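Long-range contact in salicylate carboxymethyltransferase (Clarkia breweri, PDB 1M6E), which methylates the carboxyl group of the plant hormone salicylic acid with S-adenosyl-L-methionine, giving the volatile ester methyl salicylate: residues A[15-20]-A[308-313]. Sequence-based numbering, arbitrary orientation.
Sequences ENSYAM and MRAVAE. With SAH (S-adenosyl-L-homocysteine), chain C; SAL (2-hydroxybenzoic acid), chain D.
Ala310 and the chain at Ser17 and Tyr18 meet through apolar contacts. The Ala310 methyl points at the loop. Its CB lies 4.0 Å from Ser17 CB. Ala310 CB is 3.8 Å from Tyr18 CB. The CA atoms of Ser17 and Ala310 are 4.8 Å apart, so the loop backbone comes close to the helix here. Val311 adds a looser contact, with its CG2 4.4 Å from Tyr18 CE1. Both Ala310 CB and Val311 CG2 sit at the edge of the Tyr18 ring, near its plane. Arg309 CD comes within 4.2 Å of Ser17 OG. The Arg309 side chain also touches Ile325 and Phe329 of helix 322-341.

The contact joins the N-terminal loop before helix 23-31 to helix 303-320 of this Rossmann-type SABATH methyltransferase, beside the active site, with Tyr18 lining the cofactor pocket and Met308 and Val311 the salicylate pocket.

Tyr18 binds the cofactor; its OH makes a weak hydrogen bond to OXT of S-adenosyl-L-homocysteine, though the hydroxyl position is less certain. Val311 has CG1 anti to its backbone N (chi1 169°), which sets that methyl 3.6 Å from C1' of salicylate. The Met308 chain bends at chi2 and chi3, placing SD 3.5 Å from salicylate C4.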
# COMPACT_ATOMS: atom_id res chain seq x y z
N GLU A 15 -13.86 7.93 -9.34
CA GLU A 15 -15.26 8.27 -9.61
C GLU A 15 -15.89 9.15 -8.54
O GLU A 15 -15.24 9.58 -7.57
CB GLU A 15 -16.07 6.96 -9.71
CG GLU A 15 -17.60 7.10 -9.89
CD GLU A 15 -18.38 5.83 -9.52
OE1 GLU A 15 -18.37 5.43 -8.32
OE2 GLU A 15 -19.00 5.24 -10.44
N ASN A 16 -17.19 9.38 -8.73
CA ASN A 16 -18.02 10.17 -7.82
C ASN A 16 -18.30 9.36 -6.57
O ASN A 16 -19.26 8.59 -6.50
CB ASN A 16 -19.31 10.53 -8.50
CG ASN A 16 -19.17 10.46 -9.98
OD1 ASN A 16 -18.09 10.73 -10.52
ND2 ASN A 16 -20.24 10.09 -10.67
N SER A 17 -17.39 9.55 -5.61
CA SER A 17 -17.37 8.96 -4.29
C SER A 17 -15.94 9.04 -3.80
O SER A 17 -14.99 8.75 -4.55
CB SER A 17 -17.90 7.54 -4.30
OG SER A 17 -19.31 7.58 -4.44
N TYR A 18 -15.88 9.53 -2.55
CA TYR A 18 -14.73 9.81 -1.67
C TYR A 18 -13.43 10.13 -2.33
O TYR A 18 -12.52 9.28 -2.44
CB TYR A 18 -14.52 8.69 -0.64
CG TYR A 18 -13.93 9.28 0.62
CD1 TYR A 18 -14.72 9.56 1.72
CD2 TYR A 18 -12.62 9.75 0.64
CE1 TYR A 18 -14.24 10.30 2.80
CE2 TYR A 18 -12.15 10.49 1.71
CZ TYR A 18 -12.97 10.77 2.77
OH TYR A 18 -12.53 11.55 3.78
N ALA A 19 -13.32 11.37 -2.74
CA ALA A 19 -12.16 11.87 -3.49
C ALA A 19 -12.95 12.97 -4.12
O ALA A 19 -12.62 14.16 -4.02
CB ALA A 19 -11.70 10.89 -4.57
N MET A 20 -14.06 12.57 -4.72
CA MET A 20 -14.94 13.52 -5.32
C MET A 20 -16.03 13.98 -4.34
O MET A 20 -16.89 14.76 -4.69
CB MET A 20 -15.54 12.90 -6.58
CG MET A 20 -14.51 12.49 -7.62
SD MET A 20 -13.33 13.82 -7.92
CE MET A 20 -14.44 15.15 -8.51
N MET A 308 -22.13 11.47 2.64
CA MET A 308 -22.58 10.44 3.56
C MET A 308 -22.79 9.13 2.83
O MET A 308 -23.02 8.09 3.45
CB MET A 308 -23.86 10.90 4.26
CG MET A 308 -23.59 11.85 5.40
SD MET A 308 -22.55 11.03 6.65
CE MET A 308 -23.59 9.57 7.10
N ARG A 309 -22.69 9.17 1.50
CA ARG A 309 -22.84 7.95 0.70
C ARG A 309 -21.46 7.31 0.50
O ARG A 309 -21.31 6.11 0.61
CB ARG A 309 -23.42 8.24 -0.68
CG ARG A 309 -23.55 6.97 -1.51
CD ARG A 309 -23.24 7.17 -2.98
NE ARG A 309 -23.64 6.03 -3.81
CZ ARG A 309 -24.90 5.72 -4.10
NH1 ARG A 309 -25.89 6.46 -3.63
NH2 ARG A 309 -25.18 4.67 -4.88
N ALA A 310 -20.47 8.13 0.17
CA ALA A 310 -19.12 7.65 0.00
C ALA A 310 -18.61 7.21 1.38
O ALA A 310 -17.67 6.43 1.49
CB ALA A 310 -18.28 8.74 -0.50
N VAL A 311 -19.26 7.68 2.42
CA VAL A 311 -18.86 7.36 3.79
C VAL A 311 -19.52 6.10 4.35
O VAL A 311 -18.91 5.37 5.14
CB VAL A 311 -19.16 8.60 4.72
CG1 VAL A 311 -19.00 8.24 6.17
CG2 VAL A 311 -18.27 9.77 4.35
N ALA A 312 -20.76 5.82 3.93
CA ALA A 312 -21.49 4.68 4.48
C ALA A 312 -22.01 3.67 3.48
O ALA A 312 -22.50 2.62 3.87
CB ALA A 312 -22.65 5.19 5.35
N GLU A 313 -21.93 3.96 2.20
CA GLU A 313 -22.44 3.01 1.23
C GLU A 313 -21.96 1.59 1.51
O GLU A 313 -22.73 0.64 1.32
CB GLU A 313 -22.06 3.41 -0.19
CG GLU A 313 -22.89 2.74 -1.27
CD GLU A 313 -22.04 2.24 -2.43
OE1 GLU A 313 -22.63 1.84 -3.46
OE2 GLU A 313 -20.79 2.24 -2.33
N SAH C . -8.48 11.58 7.11
CA SAH C . -9.35 11.96 5.90
CB SAH C . -10.60 11.07 5.73
CG SAH C . -10.78 9.98 6.69
SD SAH C . -12.26 8.93 6.56
C SAH C . -9.92 13.37 5.96
O SAH C . -9.67 14.12 6.95
OXT SAH C . -10.64 13.69 4.92
C5' SAH C . -11.81 7.84 7.87
C4' SAH C . -10.89 6.58 7.51
O4' SAH C . -10.72 5.98 8.84
C3' SAH C . -11.66 5.45 6.72
O3' SAH C . -11.03 5.23 5.33
C2' SAH C . -11.48 4.24 7.51
O2' SAH C . -11.24 3.01 6.91
C1' SAH C . -10.45 4.74 8.64
N9 SAH C . -10.56 3.93 9.83
C8 SAH C . -11.66 3.58 10.59
N7 SAH C . -11.38 2.80 11.60
C5 SAH C . -10.02 2.64 11.49
C6 SAH C . -9.08 1.92 12.25
N6 SAH C . -9.47 1.20 13.31
N1 SAH C . -7.73 1.93 11.92
C2 SAH C . -7.35 2.67 10.82
N3 SAH C . -8.17 3.40 10.02
C4 SAH C . -9.50 3.34 10.41
C1' SAL D . -16.82 10.17 8.31
O1' SAL D . -16.07 10.79 7.54
O2' SAL D . -16.40 8.96 8.73
C1 SAL D . -18.15 10.79 8.70
C2 SAL D . -19.13 10.15 9.59
C3 SAL D . -20.32 10.84 9.89
C4 SAL D . -20.64 12.12 9.37
C5 SAL D . -19.74 12.78 8.51
C6 SAL D . -18.43 12.08 8.16
O2 SAL D . -18.98 8.92 10.18